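Allantoicase (Saccharomyces cerevisiae, PDB 1O59) catalyses the hydrolysis of allantoate to (S)-ureidoglycolate and urea, a step of allantoin degradation that lets yeast use purines as secondary nitrogen sources. Local coordinates at residues Ala55-Leu60 with Asp94-Lys99; Ile274-Ala279 with Ile289-Cys294. All coordinates share one frame; numbering follows the deposited sequence.

Contact 1 of 2, residues Ala55-Leu60 with Asp94-Lys99; sequences ASAENL and DWVIIK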
# COMPACT_ATOMS: atom_id res chain seq x y z
N ALA A 55 18.86 -14.44 -5.18
CA ALA A 55 17.77 -14.10 -4.29
C ALA A 55 16.56 -13.71 -5.12
O ALA A 55 16.75 -13.05 -6.14
CB ALA A 55 18.18 -12.97 -3.37
N SER A 56 15.36 -14.10 -4.70
CA SER A 56 14.16 -14.01 -5.55
C SER A 56 13.67 -12.63 -5.71
O SER A 56 13.56 -11.91 -4.74
CB SER A 56 12.97 -14.76 -4.96
OG SER A 56 13.41 -16.00 -4.47
N ALA A 57 13.24 -12.35 -6.93
CA ALA A 57 12.51 -11.15 -7.29
C ALA A 57 11.28 -10.93 -6.44
O ALA A 57 10.91 -9.82 -6.14
CB ALA A 57 12.13 -11.22 -8.76
N GLU A 58 10.65 -12.01 -6.05
CA GLU A 58 9.42 -11.95 -5.25
C GLU A 58 9.58 -11.22 -3.93
O GLU A 58 8.58 -10.72 -3.37
CB GLU A 58 8.93 -13.37 -4.95
CG GLU A 58 7.45 -13.52 -5.15
CD GLU A 58 6.95 -14.87 -4.68
OE1 GLU A 58 7.63 -15.91 -5.02
OE2 GLU A 58 5.87 -14.88 -4.01
N ASN A 59 10.81 -11.20 -3.41
CA ASN A 59 11.09 -10.48 -2.17
C ASN A 59 10.82 -8.99 -2.25
O ASN A 59 10.45 -8.38 -1.25
CB ASN A 59 12.53 -10.72 -1.69
CG ASN A 59 12.78 -12.15 -1.25
OD1 ASN A 59 13.78 -12.76 -1.64
ND2 ASN A 59 11.88 -12.70 -0.45
N LEU A 60 10.95 -8.42 -3.44
CA LEU A 60 10.84 -6.96 -3.64
C LEU A 60 9.55 -6.37 -3.16
O LEU A 60 9.54 -5.21 -2.74
CB LEU A 60 10.96 -6.60 -5.11
CG LEU A 60 12.28 -6.91 -5.80
CD1 LEU A 60 12.14 -6.76 -7.30
CD2 LEU A 60 13.36 -6.00 -5.30
N ASP A 94 19.19 -5.82 -15.94
CA ASP A 94 18.27 -6.82 -15.43
C ASP A 94 16.91 -6.16 -15.21
O ASP A 94 16.83 -4.93 -15.05
CB ASP A 94 18.76 -7.41 -14.10
CG ASP A 94 19.71 -8.58 -14.30
OD1 ASP A 94 19.33 -9.51 -15.07
OD2 ASP A 94 20.83 -8.62 -13.72
N TRP A 95 15.86 -6.98 -15.19
CA TRP A 95 14.51 -6.47 -15.07
C TRP A 95 13.53 -7.44 -14.38
O TRP A 95 13.75 -8.65 -14.31
CB TRP A 95 13.95 -6.11 -16.44
CG TRP A 95 14.06 -7.22 -17.39
CD1 TRP A 95 15.06 -7.41 -18.27
CD2 TRP A 95 13.14 -8.30 -17.58
NE1 TRP A 95 14.83 -8.56 -18.98
CE2 TRP A 95 13.65 -9.12 -18.57
CE3 TRP A 95 11.92 -8.65 -16.99
CZ2 TRP A 95 13.01 -10.27 -19.00
CZ3 TRP A 95 11.29 -9.79 -17.41
CH2 TRP A 95 11.83 -10.58 -18.40
N VAL A 96 12.45 -6.86 -13.88
CA VAL A 96 11.35 -7.61 -13.31
C VAL A 96 10.05 -6.93 -13.71
O VAL A 96 9.94 -5.69 -13.68
CB VAL A 96 11.47 -7.76 -11.75
CG1 VAL A 96 11.79 -6.44 -11.10
CG2 VAL A 96 10.22 -8.32 -11.15
N ILE A 97 9.10 -7.75 -14.11
CA ILE A 97 7.79 -7.29 -14.45
C ILE A 97 6.80 -7.64 -13.32
O ILE A 97 6.77 -8.77 -12.80
CB ILE A 97 7.35 -7.89 -15.79
CG1 ILE A 97 8.21 -7.34 -16.93
CG2 ILE A 97 5.90 -7.53 -16.06
CD1 ILE A 97 8.15 -8.17 -18.21
N ILE A 98 5.97 -6.66 -12.95
CA ILE A 98 5.04 -6.82 -11.83
C ILE A 98 3.66 -6.31 -12.18
O ILE A 98 3.50 -5.16 -12.62
CB ILE A 98 5.52 -6.08 -10.57
CG1 ILE A 98 6.95 -6.49 -10.19
CG2 ILE A 98 4.63 -6.42 -9.39
CD1 ILE A 98 7.68 -5.45 -9.39
N LYS A 99 2.67 -7.18 -11.99
CA LYS A 99 1.31 -6.82 -12.17
C LYS A 99 0.80 -6.21 -10.87
O LYS A 99 1.05 -6.75 -9.79
CB LYS A 99 0.50 -8.04 -12.54
CG LYS A 99 -0.88 -7.69 -12.99
CD LYS A 99 -1.61 -8.85 -13.61
CE LYS A 99 -3.07 -8.38 -13.94
NZ LYS A 99 -4.01 -9.51 -14.26
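Val-96 points its two methyls from strand 94-99 at a short 3-10 turn, one branch for each of two apolar partners. CG1 meets Leu-60: the two meet end on, tip to tip, with Leu-60 CD1 3.8 Å from Val-96 CG1. CG2 faces the smaller neighbour, and Ala-57 CB lies 4.2 Å from Val-96 CG2, a looser approach. The valine torsion makes this split possible: CG1 sits between the backbone N and the carbonyl carbon (chi1 47°), while CG2 lies opposite the N. On the other side, Leu-60 carries CG opposite its own carbonyl carbon (chi1 -63°), and the extended second torsion sends CD1 outward to the strand. Ala-57 and Leu-60 come to the same face because the turn winds once between them, held by the backbone bond from Leu-60 N to Ala-57 O at 3.0 Å; a second bond of the same i to i+3 kind runs from Asn-59 N to Ser-56 O. No hydrogen bond crosses the contact, and all three touching residues are buried. Trp-83 of strand 83-84 touches Ala-57, Leu-60 and Val-96 alike, and Leu-179 touches both Leu-60 and Val-96. The loop after strand 45-49 is thus laid over one face of the five-stranded antiparallel sheet, in which strand 94-99 runs between strands 45-49 and 176-182.

Contact 2 of 2, residues Ile274-Ala279 with Ile289-Cys294; sequences IIVDTA and ITVEGC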
# COMPACT_ATOMS: atom_id res chain seq x y z
N ILE A 274 -21.64 -1.13 7.69
CA ILE A 274 -20.24 -1.02 8.08
C ILE A 274 -19.80 -2.29 8.82
O ILE A 274 -20.50 -2.82 9.66
CB ILE A 274 -19.99 0.26 8.88
CG1 ILE A 274 -20.31 1.47 8.00
CG2 ILE A 274 -18.55 0.29 9.36
CD1 ILE A 274 -20.02 2.85 8.62
N ILE A 275 -18.62 -2.77 8.44
CA ILE A 275 -18.04 -3.98 9.02
C ILE A 275 -16.68 -3.67 9.65
O ILE A 275 -15.79 -3.15 9.00
CB ILE A 275 -17.89 -5.09 7.96
CG1 ILE A 275 -19.21 -5.32 7.21
CG2 ILE A 275 -17.40 -6.37 8.62
CD1 ILE A 275 -19.09 -6.39 6.13
N VAL A 276 -16.54 -3.99 10.93
CA VAL A 276 -15.28 -3.88 11.63
C VAL A 276 -14.84 -5.29 12.03
O VAL A 276 -15.54 -6.01 12.76
CB VAL A 276 -15.43 -2.95 12.83
CG1 VAL A 276 -14.14 -2.82 13.58
CG2 VAL A 276 -15.86 -1.61 12.37
N ASP A 277 -13.68 -5.68 11.50
CA ASP A 277 -13.17 -7.04 11.60
C ASP A 277 -11.93 -7.11 12.46
O ASP A 277 -10.90 -6.50 12.16
CB ASP A 277 -12.83 -7.51 10.19
CG ASP A 277 -12.56 -8.99 10.11
OD1 ASP A 277 -12.56 -9.74 11.14
OD2 ASP A 277 -12.38 -9.50 9.00
N THR A 278 -12.03 -7.87 13.55
CA THR A 278 -10.91 -8.09 14.48
C THR A 278 -10.24 -9.45 14.30
O THR A 278 -9.64 -9.97 15.22
CB THR A 278 -11.41 -7.96 15.92
OG1 THR A 278 -12.55 -8.82 16.12
CG2 THR A 278 -11.94 -6.53 16.19
N ALA A 279 -10.38 -10.03 13.11
CA ALA A 279 -9.71 -11.29 12.74
C ALA A 279 -8.29 -11.35 13.31
O ALA A 279 -7.52 -10.41 13.16
CB ALA A 279 -9.68 -11.48 11.21
N ILE A 289 -15.66 0.25 19.90
CA ILE A 289 -15.35 1.06 18.71
C ILE A 289 -16.47 2.07 18.42
O ILE A 289 -17.60 1.91 18.86
CB ILE A 289 -15.06 0.19 17.41
CG1 ILE A 289 -16.31 -0.54 16.93
CG2 ILE A 289 -13.91 -0.80 17.62
CD1 ILE A 289 -17.14 0.22 15.95
N THR A 290 -16.12 3.11 17.68
CA THR A 290 -17.10 3.96 17.03
C THR A 290 -16.64 4.20 15.59
O THR A 290 -15.49 4.02 15.28
CB THR A 290 -17.30 5.35 17.76
OG1 THR A 290 -16.08 6.11 17.73
CG2 THR A 290 -17.64 5.20 19.24
N VAL A 291 -17.56 4.62 14.74
CA VAL A 291 -17.21 5.03 13.41
C VAL A 291 -17.94 6.34 13.13
O VAL A 291 -19.15 6.41 13.32
CB VAL A 291 -17.62 3.99 12.36
CG1 VAL A 291 -17.16 4.43 10.97
CG2 VAL A 291 -17.08 2.60 12.72
N GLU A 292 -17.21 7.38 12.74
CA GLU A 292 -17.80 8.64 12.29
C GLU A 292 -17.51 8.82 10.84
O GLU A 292 -16.55 8.25 10.32
CB GLU A 292 -17.20 9.82 13.02
CG GLU A 292 -17.43 9.77 14.52
CD GLU A 292 -16.12 9.80 15.27
OE1 GLU A 292 -15.80 10.95 15.71
OE2 GLU A 292 -15.43 8.70 15.35
N GLY A 293 -18.36 9.62 10.21
CA GLY A 293 -18.17 10.08 8.86
C GLY A 293 -18.09 11.59 8.80
O GLY A 293 -18.54 12.29 9.71
N CYS A 294 -17.51 12.12 7.74
CA CYS A 294 -17.57 13.54 7.54
C CYS A 294 -17.43 13.91 6.08
O CYS A 294 -16.90 13.15 5.30
CB CYS A 294 -16.51 14.22 8.40
SG CYS A 294 -15.18 14.96 7.48
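In the second allantoicase repeat, strands 270-277 and 288-294 belong to different antiparallel sheets, and this contact joins the two sheets face to face in the manner of a beta-sandwich. The strand segments run at 140° to each other with their axes 9.7 Å apart at closest, a spacing bridged by side chains alone; no hydrogen bond crosses. Alternate residues supply the apolar surface: Ile-274 and Val-276 from one layer, Ile-289 and Val-291 from the other, all buried. The Ile-274 and Val-291 side chains pass at a slant, with Ile-274 CD1 4.0 Å from Val-291 CG1. The isoleucine reaches that far because CD1 is anti to CA about the CB-CG1 bond (chi2 -176°). Val-276 uses one branch, CG2, for two partners: it lies 4.2 Å from Ile-289 CD1 and 4.4 Å from Val-291 CG2. Val-291 in turn divides its methyls, CG1 to Ile-274 and CG2 to Val-276. Leu-312 and Val-313 of strand 309-317, touching Ile-274 and Val-291 respectively, continue the apolar filling, as does Val-347 beside Val-276. Where strand 270-277 ends, Asp-277 turns the chain with an Asx turn and also forms a salt bridge with Arg-238. Ala-279 N donates to Asp-277 OD1 over 3.0 Å, arriving from above the carboxylate, 51° out of its plane.

Contacts 1 and 2 are both buried and both held by aliphatic side chains, with no hydrogen bond across either, yet they join different elements. Contact 1 sets a 3-10 turn in a loop against one strand of a sheet; contact 2 sets strand against strand between two sheets and buries more surface, 157 against 109 Å². The Asx turn of contact 2 lies past the touching residues, at the strand's end; in contact 1 a backbone bond links two of the touching residues themselves. One lies in each allantoicase repeat, on opposite sides of the chain's centre, their centres 36 Å apart and their nearest atoms about 22 Å, without touching.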